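Local coordinates for DUF3829 domain-containing protein (Bacteroides thetaiotaomicron, PDB 3RH3), which is of unknown function but folds as an all-alpha protein carrying DUF6845 and DUF3829-like regions, and is probably a lipoprotein in its natural form, at residues V81-N84 with L85-Y89; S171-V174 with Q175-N179; A186-G189 with V190-D193; N234-Q237 with K238-S241. All coordinates share one frame; numbering follows the deposited sequence.

Interaction 1: V81-N84 with L85-Y89; sequences VRQN and LKQNY
Asn88 turns its side chain back on Asn84, one helical turn earlier, and holds the same carbonyl twice. The backbone N of Asn88 donates to Asn84 O at 3.1 Å, and ND2 of Asn88 donates to that oxygen at 2.8 Å. The two donors come from opposite faces of the carbonyl plane, ND2 tilted 32° from it, while Asn84 O lies close to the amide plane of Asn88. The first torsion of Asn88 (chi1 -80°) brings CG back toward the preceding turn, and the rotation about CB-CG points ND2 at Asn84 O. With an alanine here, Asn84 O would probably keep the backbone N-H bond alone, and a gap would open beside Tyr135 and Val138.

On another side of the same turns the apolar pair Val81 and Leu85 run alongside each other in the same direction, with Val81 CG1 at 3.8 Å from Leu85 CD1. The amides of Gln83 and Gln87 stand with their planes 52° apart; Gln83 NE2 is 4.1 Å from Gln87 OE1, too far for a bond. A water donates to Gln83 OE1 at 2.7 Å and is weakly held by Lys86 NZ.

Within the fold, Val81, Asn84 and Asn88 pack on helix 115-154 through Leu146, Ile142, Tyr135 and Val138, while Leu85 and Tyr89 rest against Tyr21 of helix 10-32.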
ATOM      1  N   VAL A  81     -10.153 -16.141   6.010  1.00 35.81           N
ATOM      2  CA  VAL A  81      -9.826 -14.713   5.855  1.00 34.44           C
ATOM      3  C   VAL A  81      -9.536 -14.084   7.218  1.00 37.03           C
ATOM      4  O   VAL A  81      -8.548 -13.370   7.340  1.00 36.60           O
ATOM      5  CB  VAL A  81     -10.905 -13.925   5.063  1.00 38.25           C
ATOM      6  CG1 VAL A  81     -10.727 -12.419   5.229  1.00 36.61           C
ATOM      7  CG2 VAL A  81     -10.854 -14.292   3.579  1.00 38.47           C
ATOM      8  N   ARG A  82     -10.358 -14.381   8.246  1.00 34.91           N
ATOM      9  CA  ARG A  82     -10.174 -13.825   9.586  1.00 33.94           C
ATOM     10  C   ARG A  82      -8.824 -14.257  10.167  1.00 35.64           C
ATOM     11  O   ARG A  82      -8.094 -13.422  10.696  1.00 32.97           O
ATOM     12  CB  ARG A  82     -11.333 -14.231  10.526  1.00 31.30           C
ATOM     13  CG  ARG A  82     -12.648 -13.667  10.075  1.00 31.44           C
ATOM     14  CD  ARG A  82     -13.765 -14.387  10.763  1.00 37.42           C
ATOM     15  NE  ARG A  82     -14.009 -13.859  12.111  1.00 35.93           N
ATOM     16  CZ  ARG A  82     -14.973 -14.283  12.914  1.00 43.22           C
ATOM     17  NH1 ARG A  82     -15.815 -15.229  12.510  1.00 35.71           N
ATOM     18  NH2 ARG A  82     -15.110 -13.764  14.122  1.00 36.45           N
ATOM     19  N   GLN A  83      -8.491 -15.552  10.046  1.00 33.92           N
ATOM     20  CA  GLN A  83      -7.220 -16.076  10.531  1.00 34.27           C
ATOM     21  C   GLN A  83      -6.009 -15.448   9.782  1.00 38.62           C
ATOM     22  O   GLN A  83      -5.011 -15.076  10.420  1.00 38.98           O
ATOM     23  CB  GLN A  83      -7.205 -17.617  10.430  1.00 35.90           C
ATOM     24  CG  GLN A  83      -5.959 -18.252  11.046  1.00 42.05           C
ATOM     25  CD  GLN A  83      -5.660 -17.882  12.488  1.00 57.30           C
ATOM     26  OE1 GLN A  83      -6.550 -17.612  13.316  1.00 55.29           O
ATOM     27  NE2 GLN A  83      -4.382 -17.892  12.830  1.00 54.28           N
ATOM     28  N   ASN A  84      -6.097 -15.323   8.451  1.00 35.99           N
ATOM     29  CA  ASN A  84      -5.044 -14.685   7.642  1.00 35.77           C
ATOM     30  C   ASN A  84      -4.816 -13.246   8.061  1.00 39.54           C
ATOM     31  O   ASN A  84      -3.673 -12.817   8.195  1.00 39.46           O
ATOM     32  CB  ASN A  84      -5.382 -14.729   6.141  1.00 37.35           C
ATOM     33  CG  ASN A  84      -5.358 -16.106   5.554  1.00 53.80           C
ATOM     34  OD1 ASN A  84      -4.763 -17.018   6.102  1.00 50.18           O
ATOM     35  ND2 ASN A  84      -6.024 -16.291   4.431  1.00 51.20           N
ATOM     36  N   LEU A  85      -5.892 -12.511   8.310  1.00 36.83           N
ATOM     37  CA  LEU A  85      -5.767 -11.125   8.734  1.00 36.06           C
ATOM     38  C   LEU A  85      -5.089 -11.038  10.112  1.00 41.31           C
ATOM     39  O   LEU A  85      -4.182 -10.217  10.299  1.00 40.87           O
ATOM     40  CB  LEU A  85      -7.144 -10.433   8.745  1.00 35.78           C
ATOM     41  CG  LEU A  85      -7.721 -10.043   7.368  1.00 37.86           C
ATOM     42  CD1 LEU A  85      -9.192  -9.702   7.465  1.00 36.13           C
ATOM     43  CD2 LEU A  85      -6.931  -8.883   6.728  1.00 37.34           C
ATOM     44  N   LYS A  86      -5.515 -11.905  11.050  1.00 39.33           N
ATOM     45  CA  LYS A  86      -5.009 -11.934  12.420  0.50 39.42           C
ATOM     46  C   LYS A  86      -3.514 -12.297  12.448  1.00 43.32           C
ATOM     47  O   LYS A  86      -2.761 -11.709  13.213  1.00 42.93           O
ATOM     48  CB  LYS A  86      -5.840 -12.915  13.266  0.50 41.39           C
ATOM     49  CG  LYS A  86      -5.554 -12.870  14.761  0.50 48.19           C
ATOM     50  CD  LYS A  86      -6.438 -13.828  15.532  0.50 52.64           C
ATOM     51  CE  LYS A  86      -5.921 -14.073  16.924  0.50 57.61           C
ATOM     52  NZ  LYS A  86      -4.886 -15.133  16.940  0.50 67.13           N
ATOM     53  N   GLN A  87      -3.100 -13.272  11.643  1.00 40.49           N
ATOM     54  CA  GLN A  87      -1.720 -13.734  11.591  1.00 41.21           C
ATOM     55  C   GLN A  87      -0.803 -12.672  10.967  1.00 41.51           C
ATOM     56  O   GLN A  87       0.313 -12.449  11.447  1.00 41.79           O
ATOM     57  CB  GLN A  87      -1.677 -15.026  10.779  1.00 43.42           C
ATOM     58  CG  GLN A  87      -0.376 -15.802  10.843  1.00 69.67           C
ATOM     59  CD  GLN A  87      -0.463 -16.982   9.907  1.00 92.12           C
ATOM     60  OE1 GLN A  87      -1.340 -17.847  10.030  1.00 83.89           O
ATOM     61  NE2 GLN A  87       0.413 -17.013   8.921  1.00 89.40           N
ATOM     62  N   ASN A  88      -1.284 -12.011   9.921  1.00 36.10           N
ATOM     63  CA  ASN A  88      -0.503 -10.997   9.227  1.00 36.16           C
ATOM     64  C   ASN A  88      -0.388  -9.705  10.043  1.00 40.38           C
ATOM     65  O   ASN A  88       0.680  -9.097  10.042  1.00 39.40           O
ATOM     66  CB  ASN A  88      -1.037 -10.756   7.833  1.00 34.15           C
ATOM     67  CG  ASN A  88      -0.532 -11.836   6.926  1.00 51.46           C
ATOM     68  OD1 ASN A  88       0.640 -11.841   6.537  1.00 52.76           O
ATOM     69  ND2 ASN A  88      -1.348 -12.864   6.693  1.00 38.61           N
ATOM     70  N   TYR A  89      -1.435  -9.330  10.776  1.00 38.74           N
ATOM     71  CA  TYR A  89      -1.381  -8.172  11.663  1.00 39.11           C
ATOM     72  C   TYR A  89      -0.477  -8.472  12.853  1.00 44.42           C
ATOM     73  O   TYR A  89       0.216  -7.578  13.310  1.00 44.67           O
ATOM     74  CB  TYR A  89      -2.774  -7.786  12.158  1.00 39.61           C
ATOM     75  CG  TYR A  89      -3.439  -6.733  11.306  1.00 40.64           C
ATOM     76  CD1 TYR A  89      -2.891  -5.461  11.181  1.00 41.15           C
ATOM     77  CD2 TYR A  89      -4.654  -6.987  10.668  1.00 41.40           C
ATOM     78  CE1 TYR A  89      -3.524  -4.474  10.435  1.00 41.49           C
ATOM     79  CE2 TYR A  89      -5.276  -6.017   9.889  1.00 40.88           C
ATOM     80  CZ  TYR A  89      -4.714  -4.759   9.791  1.00 47.55           C
ATOM     81  OH  TYR A  89      -5.338  -3.788   9.065  1.00 49.04           O
TER
HETATM   82  O   HOH W   1      -6.439 -17.897  15.951  1.00 56.32           O

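Interaction 2: S171-V174 with Q175-N179; sequences SGTV and QSIMN. With EDO (1,2-ethanediol), chain E.
The amide of Gln175 reaches past Gly172 without any side chain of 171-174 on either of its faces; its NE2 end is instead held by a water at 2.9 Å, while Phe140 of helix 115-154 touches the side chain. The same water donates to Gly172 O at 3.1 Å and lies 2.9 Å from Ser176 OG, so three residues of one turn share it. The chain of Gln175 is extended, with CG opposite the backbone N across CA-CB (chi1 172°), and this carries NE2 out to the water. The second amide, of Asn179, binds Ser133 through OD1 and Gln137 through ND2, and OD1 also takes a weak bond from an ethanediol, probably a crystallisation additive.

On the other side Ile177 lies over the carbonyl of Thr173, its CG1 3.3 Å from Thr173 O; the approach of Thr173 CG2 to Ile177 CD1 is loose, at 4.2 Å. Ile177 N donates to Thr173 O at 3.0 Å, and Met178 N to Val174 O at 2.9 Å.

Ser176 OG is hydrogen-bonded to Gln137 NE2, and Thr173 OG1 to Glu202 of helix 189-207. The hydroxyls of Thr173 and Ser176 and the amide of Asn179 thus all have partners, beside Val174, Ile177 and selenomethionine Met178, which pack on Phe232 and Met236.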
ATOM      1  N   SER A 171      -6.207   2.403  -8.179  1.00 33.96           N
ATOM      2  CA  SER A 171      -5.671   3.059  -6.997  1.00 34.40           C
ATOM      3  C   SER A 171      -4.997   2.046  -6.098  1.00 38.40           C
ATOM      4  O   SER A 171      -3.938   2.338  -5.550  1.00 38.69           O
ATOM      5  CB  SER A 171      -6.768   3.805  -6.244  1.00 38.45           C
ATOM      6  OG  SER A 171      -7.009   5.013  -6.944  1.00 53.49           O
ATOM      7  N   GLY A 172      -5.620   0.880  -5.947  1.00 35.45           N
ATOM      8  CA  GLY A 172      -5.070  -0.233  -5.184  1.00 34.88           C
ATOM      9  C   GLY A 172      -3.781  -0.741  -5.805  1.00 37.14           C
ATOM     10  O   GLY A 172      -2.785  -0.938  -5.107  1.00 36.96           O
ATOM     11  N   THR A 173      -3.764  -0.900  -7.136  1.00 33.12           N
ATOM     12  CA  THR A 173      -2.572  -1.362  -7.877  1.00 31.89           C
ATOM     13  C   THR A 173      -1.439  -0.340  -7.737  1.00 33.66           C
ATOM     14  O   THR A 173      -0.306  -0.749  -7.476  1.00 32.02           O
ATOM     15  CB  THR A 173      -2.919  -1.659  -9.335  1.00 37.74           C
ATOM     16  OG1 THR A 173      -4.080  -2.491  -9.356  1.00 37.30           O
ATOM     17  CG2 THR A 173      -1.803  -2.413 -10.051  1.00 33.03           C
ATOM     18  N   VAL A 174      -1.759   0.991  -7.794  1.00 31.13           N
ATOM     19  CA  VAL A 174      -0.759   2.038  -7.649  1.00 31.19           C
ATOM     20  C   VAL A 174      -0.121   1.946  -6.238  1.00 33.98           C
ATOM     21  O   VAL A 174       1.115   1.996  -6.099  1.00 32.03           O
ATOM     22  CB  VAL A 174      -1.328   3.458  -7.959  1.00 35.46           C
ATOM     23  CG1 VAL A 174      -0.399   4.560  -7.445  1.00 34.60           C
ATOM     24  CG2 VAL A 174      -1.594   3.633  -9.458  1.00 35.39           C
ATOM     25  N   GLN A 175      -0.975   1.794  -5.215  1.00 32.16           N
ATOM     26  CA  GLN A 175      -0.571   1.676  -3.814  1.00 31.98           C
ATOM     27  C   GLN A 175       0.365   0.450  -3.642  1.00 33.94           C
ATOM     28  O   GLN A 175       1.386   0.570  -2.959  1.00 32.72           O
ATOM     29  CB  GLN A 175      -1.821   1.570  -2.934  1.00 33.65           C
ATOM     30  CG  GLN A 175      -1.541   1.261  -1.467  1.00 50.95           C
ATOM     31  CD  GLN A 175      -2.804   1.211  -0.651  1.00 74.49           C
ATOM     32  OE1 GLN A 175      -3.072   2.098   0.152  1.00 72.07           O
ATOM     33  NE2 GLN A 175      -3.621   0.192  -0.850  1.00 70.99           N
ATOM     34  N   SER A 176       0.033  -0.701  -4.271  1.00 30.66           N
ATOM     35  CA  SER A 176       0.905  -1.899  -4.233  1.00 32.16           C
ATOM     36  C   SER A 176       2.280  -1.602  -4.882  1.00 35.66           C
ATOM     37  O   SER A 176       3.322  -1.970  -4.322  1.00 36.06           O
ATOM     38  CB  SER A 176       0.254  -3.085  -4.945  1.00 36.39           C
ATOM     39  OG  SER A 176      -0.903  -3.511  -4.250  1.00 46.89           O
ATOM     40  N   ILE A 177       2.276  -0.895  -6.028  1.00 30.90           N
ATOM     41  CA  ILE A 177       3.535  -0.541  -6.722  1.00 30.51           C
ATOM     42  C   ILE A 177       4.400   0.365  -5.820  1.00 35.34           C
ATOM     43  O   ILE A 177       5.625   0.152  -5.723  1.00 33.67           O
ATOM     44  CB  ILE A 177       3.280   0.102  -8.111  1.00 32.94           C
ATOM     45  CG1 ILE A 177       2.555  -0.895  -9.036  1.00 33.03           C
ATOM     46  CG2 ILE A 177       4.596   0.549  -8.758  1.00 32.99           C
ATOM     47  CD1 ILE A 177       1.842  -0.284 -10.210  1.00 36.25           C
HETATM   48  N   MSE A 178       3.757   1.370  -5.158  1.00 32.57           N
HETATM   49  CA  MSE A 178       4.473   2.302  -4.284  1.00 32.25           C
HETATM   50  C   MSE A 178       5.046   1.556  -3.092  1.00 36.08           C
HETATM   51  O   MSE A 178       6.191   1.803  -2.718  1.00 34.91           O
HETATM   52  CB  MSE A 178       3.566   3.460  -3.851  1.00 33.65           C
HETATM   53  CG  MSE A 178       3.395   4.497  -4.985  1.00 39.02           C
HETATM   54 SE   MSE A 178       5.063   5.468  -5.280  0.75 44.36          SE
HETATM   55  CE  MSE A 178       4.797   6.777  -3.934  1.00 42.80           C
ATOM     56  N   ASN A 179       4.285   0.606  -2.548  1.00 34.05           N
ATOM     57  CA  ASN A 179       4.742  -0.233  -1.440  1.00 34.41           C
ATOM     58  C   ASN A 179       5.977  -1.053  -1.838  1.00 34.95           C
ATOM     59  O   ASN A 179       6.934  -1.125  -1.063  1.00 34.26           O
ATOM     60  CB  ASN A 179       3.628  -1.163  -0.954  1.00 37.94           C
ATOM     61  CG  ASN A 179       3.985  -1.917   0.303  1.00 49.03           C
ATOM     62  OD1 ASN A 179       4.539  -1.375   1.256  1.00 48.68           O
ATOM     63  ND2 ASN A 179       3.745  -3.198   0.309  1.00 46.84           N
TER
HETATM   64  C1  EDO E 295       7.800  -0.060   5.586  1.00 57.77           C
HETATM   65  O1  EDO E 295       8.780  -1.093   5.774  1.00 54.31           O
HETATM   66  C2  EDO E 295       6.407  -0.620   5.310  1.00 57.01           C
HETATM   67  O2  EDO E 295       6.029  -0.315   3.957  1.00 61.50           O
HETATM   68  O   HOH W   2      -2.598  -2.139  -2.302  1.00 42.59           O

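Interaction 3: A186-G189 with V190-D193; sequences AMDG and VRID
Asp188 and Gly189 each hand a carbonyl to the turn that follows. Asp188 O accepts from Ile192 N at 2.8 Å, with the donor in the carbonyl plane, and Gly189 O accepts from Asp193 N at 2.7 Å over a nearly straight N-H...O angle of 162°. The side chain of Ile192 covers the first of these carbonyls, its CG1 lying 3.2 Å from Asp188 O, while Ile192 CD1 meets CG of the selenomethionine Met187 at 3.7 Å, the two side chains nearly perpendicular.

Asp188 occupies the N-cap position of helix 189-207. Its carboxylate swings forward alongside the start of Arg191, OD2 of Asp188 being 3.4 Å from Arg191 CG, and OD1 of Asp188 stands 3.4 Å from Val190 CG1. The guanidinium is turned 81° from the carboxylate plane, and Asp188 OD2 is 4.6 Å from Arg191 NE, so the opposite charges are neighbours without pairing; a long, weak ion pair to Arg183 is added. A lysine in its place, without the carboxylate, would probably leave Arg191 and the helix start without their nearby negative charge and set two positive chains close together. Asp193 turns its carboxylate to Arg240 of helix 216-240 as a salt bridge, and Ile192 packs on Ile177 and Leu180 of helix 161-181.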
ATOM      1  N   ALA A 186      16.103  -2.364  -0.921  1.00 40.15           N
ATOM      2  CA  ALA A 186      15.535  -3.603  -1.454  1.00 38.55           C
ATOM      3  C   ALA A 186      14.364  -3.367  -2.416  1.00 41.36           C
ATOM      4  O   ALA A 186      13.416  -4.141  -2.424  1.00 41.68           O
ATOM      5  CB  ALA A 186      15.071  -4.484  -0.295  1.00 38.95           C
HETATM    6  N   MSE A 187      14.442  -2.337  -3.251  1.00 37.07           N
HETATM    7  CA  MSE A 187      13.412  -2.042  -4.264  1.00 33.31           C
HETATM    8  C   MSE A 187      13.155  -3.311  -5.117  1.00 41.18           C
HETATM    9  O   MSE A 187      14.077  -3.880  -5.687  1.00 43.08           O
HETATM   10  CB  MSE A 187      13.876  -0.878  -5.137  1.00 32.13           C
HETATM   11  CG  MSE A 187      12.771  -0.348  -6.021  1.00 33.76           C
HETATM   12 SE   MSE A 187      13.494   0.401  -7.598  0.75 36.40          SE
HETATM   13  CE  MSE A 187      14.099  -1.278  -8.439  1.00 34.44           C
ATOM     14  N   ASP A 188      11.938  -3.795  -5.101  1.00 41.20           N
ATOM     15  CA  ASP A 188      11.582  -5.057  -5.744  1.00 40.74           C
ATOM     16  C   ASP A 188      11.120  -4.839  -7.174  1.00 38.09           C
ATOM     17  O   ASP A 188       9.914  -4.752  -7.425  1.00 34.03           O
ATOM     18  CB  ASP A 188      10.492  -5.758  -4.898  1.00 43.47           C
ATOM     19  CG  ASP A 188      10.359  -7.252  -5.131  1.00 58.14           C
ATOM     20  OD1 ASP A 188      10.812  -7.738  -6.204  1.00 60.28           O
ATOM     21  OD2 ASP A 188       9.766  -7.931  -4.264  1.00 67.26           O
ATOM     22  N   GLY A 189      12.100  -4.799  -8.092  1.00 34.04           N
ATOM     23  CA  GLY A 189      11.918  -4.553  -9.515  1.00 31.32           C
ATOM     24  C   GLY A 189      10.951  -5.465 -10.238  1.00 35.88           C
ATOM     25  O   GLY A 189      10.015  -5.000 -10.889  1.00 34.95           O
ATOM     26  N   VAL A 190      11.178  -6.768 -10.117  1.00 34.63           N
ATOM     27  CA  VAL A 190      10.416  -7.818 -10.764  1.00 34.25           C
ATOM     28  C   VAL A 190       8.939  -7.745 -10.328  1.00 37.76           C
ATOM     29  O   VAL A 190       8.052  -7.802 -11.189  1.00 36.76           O
ATOM     30  CB  VAL A 190      11.090  -9.211 -10.511  1.00 39.69           C
ATOM     31  CG1 VAL A 190      11.039  -9.636  -9.032  1.00 40.26           C
ATOM     32  CG2 VAL A 190      10.519 -10.296 -11.421  1.00 39.21           C
ATOM     33  N   ARG A 191       8.667  -7.560  -9.010  1.00 35.20           N
ATOM     34  CA  ARG A 191       7.305  -7.427  -8.522  1.00 33.30           C
ATOM     35  C   ARG A 191       6.736  -6.074  -8.980  1.00 37.50           C
ATOM     36  O   ARG A 191       5.584  -6.036  -9.430  1.00 37.08           O
ATOM     37  CB  ARG A 191       7.240  -7.615  -7.003  1.00 37.46           C
ATOM     38  CG  ARG A 191       7.588  -9.043  -6.570  1.00 41.03           C
ATOM     39  CD  ARG A 191       6.461  -9.664  -5.807  1.00 51.42           C
ATOM     40  NE  ARG A 191       6.682 -11.097  -5.641  1.00 69.59           N
ATOM     41  CZ  ARG A 191       5.948 -12.051  -6.207  1.00 75.63           C
ATOM     42  NH1 ARG A 191       4.910 -11.734  -6.974  1.00 54.12           N
ATOM     43  NH2 ARG A 191       6.230 -13.331  -5.990  1.00 61.91           N
ATOM     44  N   ILE A 192       7.548  -4.985  -8.988  1.00 33.92           N
ATOM     45  CA  ILE A 192       7.050  -3.713  -9.531  1.00 32.92           C
ATOM     46  C   ILE A 192       6.596  -3.957 -10.982  1.00 38.34           C
ATOM     47  O   ILE A 192       5.479  -3.550 -11.323  1.00 36.92           O
ATOM     48  CB  ILE A 192       8.034  -2.517  -9.437  1.00 35.87           C
ATOM     49  CG1 ILE A 192       8.276  -2.080  -7.986  1.00 37.31           C
ATOM     50  CG2 ILE A 192       7.577  -1.314 -10.295  1.00 32.92           C
ATOM     51  CD1 ILE A 192       9.665  -1.430  -7.784  1.00 34.10           C
ATOM     52  N   ASP A 193       7.455  -4.635 -11.820  1.00 34.01           N
ATOM     53  CA  ASP A 193       7.139  -4.899 -13.218  1.00 34.20           C
ATOM     54  C   ASP A 193       5.840  -5.699 -13.361  1.00 36.57           C
ATOM     55  O   ASP A 193       5.014  -5.343 -14.188  1.00 32.98           O
ATOM     56  CB  ASP A 193       8.296  -5.604 -13.947  1.00 37.31           C
ATOM     57  CG  ASP A 193       9.602  -4.811 -13.957  1.00 48.84           C
ATOM     58  OD1 ASP A 193       9.542  -3.549 -13.845  1.00 47.65           O
ATOM     59  OD2 ASP A 193      10.694  -5.455 -14.009  1.00 50.70           O
TER

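Interaction 4: N234-Q237 with K238-S241; sequences NDMQ and KARS
The final turns of helix 216-240, within the DUF3829-like C-terminal region, bring Met236 against Ala239 and Arg240 along one face. The selenium of Met236 sits 4.2 Å from Ala239 CB, a loose apolar contact continued into the packing between helices by Tyr181 of helix 161-181 and Met253 of helix 247-257, which touch both residues.

The backbone bonds differ in straightness. Arg240 N reaches Met236 O at 2.8 Å with an N-H...O angle of 167°, whereas Ser241 N, 3.0 Å from Gln237 O, meets it at only 137°. Arg240 CB also presses on Met236 O at 3.2 Å. The first torsion of Arg240 (chi1 134°) falls off the staggered positions, and its guanidinium runs away from this turn to a salt bridge with Asp193 of helix 189-207.

Toward helix 247-257, Lys238 NZ makes a salt bridge with Glu249 and Asp235 OD2 a hydrogen bond with Tyr257 OH. Lys238 NZ also holds, weakly, a water that donates to Asp235 O at 2.7 Å. A second water closes the last turn, donating to Gln237 O at 2.6 Å and lying 2.6 Å from Ser241 OG.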
ATOM      1  N   ASN A 234       4.784   6.544 -16.047  1.00 33.42           N
ATOM      2  CA  ASN A 234       5.980   7.095 -16.664  1.00 34.45           C
ATOM      3  C   ASN A 234       7.018   7.423 -15.592  1.00 39.47           C
ATOM      4  O   ASN A 234       8.205   7.116 -15.765  1.00 38.91           O
ATOM      5  CB  ASN A 234       5.639   8.348 -17.498  1.00 35.38           C
ATOM      6  CG  ASN A 234       4.843   8.037 -18.749  1.00 54.29           C
ATOM      7  OD1 ASN A 234       4.914   6.950 -19.320  1.00 46.87           O
ATOM      8  ND2 ASN A 234       4.077   8.995 -19.217  1.00 46.53           N
ATOM      9  N   ASP A 235       6.558   8.022 -14.481  1.00 35.50           N
ATOM     10  CA  ASP A 235       7.413   8.399 -13.358  1.00 34.95           C
ATOM     11  C   ASP A 235       7.958   7.138 -12.662  1.00 37.91           C
ATOM     12  O   ASP A 235       9.143   7.088 -12.349  1.00 39.79           O
ATOM     13  CB  ASP A 235       6.642   9.284 -12.361  1.00 34.87           C
ATOM     14  CG  ASP A 235       6.215  10.657 -12.871  1.00 43.94           C
ATOM     15  OD1 ASP A 235       6.446  10.956 -14.082  1.00 47.67           O
ATOM     16  OD2 ASP A 235       5.681  11.451 -12.061  1.00 43.15           O
HETATM   17  N   MSE A 236       7.118   6.112 -12.467  1.00 31.69           N
HETATM   18  CA  MSE A 236       7.531   4.874 -11.801  1.00 28.65           C
HETATM   19  C   MSE A 236       8.482   4.090 -12.715  1.00 36.79           C
HETATM   20  O   MSE A 236       9.478   3.591 -12.206  1.00 38.26           O
HETATM   21  CB  MSE A 236       6.333   4.026 -11.324  1.00 27.74           C
HETATM   22  CG  MSE A 236       6.740   2.740 -10.591  1.00 30.46           C
HETATM   23 SE   MSE A 236       8.058   3.016  -9.126  0.75 33.45          SE
HETATM   24  CE  MSE A 236       6.791   3.685  -7.720  1.00 29.02           C
ATOM     25  N   GLN A 237       8.251   4.040 -14.054  1.00 33.14           N
ATOM     26  CA  GLN A 237       9.188   3.323 -14.943  1.00 33.36           C
ATOM     27  C   GLN A 237      10.598   3.873 -14.802  1.00 39.05           C
ATOM     28  O   GLN A 237      11.550   3.099 -14.732  1.00 39.22           O
ATOM     29  CB  GLN A 237       8.777   3.442 -16.404  1.00 34.47           C
ATOM     30  CG  GLN A 237       7.951   2.313 -16.932  1.00 51.41           C
ATOM     31  CD  GLN A 237       8.123   2.193 -18.427  1.00 70.66           C
ATOM     32  OE1 GLN A 237       8.828   1.318 -18.920  1.00 68.67           O
ATOM     33  NE2 GLN A 237       7.486   3.069 -19.182  1.00 66.40           N
ATOM     34  N   LYS A 238      10.710   5.224 -14.757  1.00 34.82           N
ATOM     35  CA  LYS A 238      11.957   5.967 -14.625  1.00 36.00           C
ATOM     36  C   LYS A 238      12.582   5.711 -13.265  1.00 39.48           C
ATOM     37  O   LYS A 238      13.784   5.489 -13.192  1.00 40.09           O
ATOM     38  CB  LYS A 238      11.718   7.485 -14.837  1.00 39.03           C
ATOM     39  CG  LYS A 238      12.999   8.345 -14.773  1.00 52.73           C
ATOM     40  CD  LYS A 238      12.724   9.781 -14.335  1.00 57.42           C
ATOM     41  CE  LYS A 238      13.849  10.353 -13.502  1.00 69.60           C
ATOM     42  NZ  LYS A 238      13.355  11.290 -12.443  1.00 66.07           N
ATOM     43  N   ALA A 239      11.788   5.797 -12.192  1.00 35.60           N
ATOM     44  CA  ALA A 239      12.284   5.569 -10.833  1.00 36.13           C
ATOM     45  C   ALA A 239      12.824   4.135 -10.684  1.00 38.18           C
ATOM     46  O   ALA A 239      13.920   3.926 -10.176  1.00 37.02           O
ATOM     47  CB  ALA A 239      11.169   5.819  -9.816  1.00 36.18           C
ATOM     48  N   ARG A 240      12.055   3.167 -11.155  1.00 35.19           N
ATOM     49  CA  ARG A 240      12.354   1.742 -11.080  1.00 35.85           C
ATOM     50  C   ARG A 240      13.610   1.352 -11.945  1.00 40.81           C
ATOM     51  O   ARG A 240      14.361   0.428 -11.579  1.00 40.05           O
ATOM     52  CB  ARG A 240      11.081   0.943 -11.497  1.00 36.07           C
ATOM     53  CG  ARG A 240      11.285  -0.232 -12.485  1.00 47.25           C
ATOM     54  CD  ARG A 240      11.521  -1.438 -11.677  1.00 50.61           C
ATOM     55  NE  ARG A 240      11.792  -2.667 -12.415  1.00 49.08           N
ATOM     56  CZ  ARG A 240      12.985  -3.235 -12.506  1.00 52.99           C
ATOM     57  NH1 ARG A 240      14.073  -2.586 -12.094  1.00 42.27           N
ATOM     58  NH2 ARG A 240      13.105  -4.456 -13.014  1.00 37.54           N
ATOM     59  N   SER A 241      13.831   2.059 -13.066  1.00 37.85           N
ATOM     60  CA  SER A 241      14.969   1.792 -13.955  1.00 39.12           C
ATOM     61  C   SER A 241      16.325   2.035 -13.291  1.00 43.06           C
ATOM     62  O   SER A 241      17.335   1.546 -13.785  1.00 43.16           O
ATOM     63  CB  SER A 241      14.866   2.659 -15.203  1.00 46.19           C
ATOM     64  OG  SER A 241      14.002   1.995 -16.111  1.00 63.88           O
TER
HETATM   65  O   HOH W   3      10.772   9.115 -11.768  1.00 44.43           O
HETATM   66  O   HOH W   4      11.890   0.616 -15.536  1.00 54.44           O

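How the interactions relate
All four contacts are local and follow in series along the chain, so none nests in or crosses another. Interaction 1, near the start of helix 79-111, stands apart: its nearest atoms are about 11 Å from interaction 2, and it lies across the chain's centre from interaction 4. Interaction 2 follows on helix 161-181; the chain then passes through a loop, and interaction 3 marks its entry into helix 189-207. Interaction 4 lies in the last turns of helix 216-240. These last three touch: Ile177 CG2 meets Ile192 CG2 at 3.8 Å, Met178 SE lies 3.5 Å from Met236 CE, and a salt bridge joins interactions 3 and 4, tying three successive helices together.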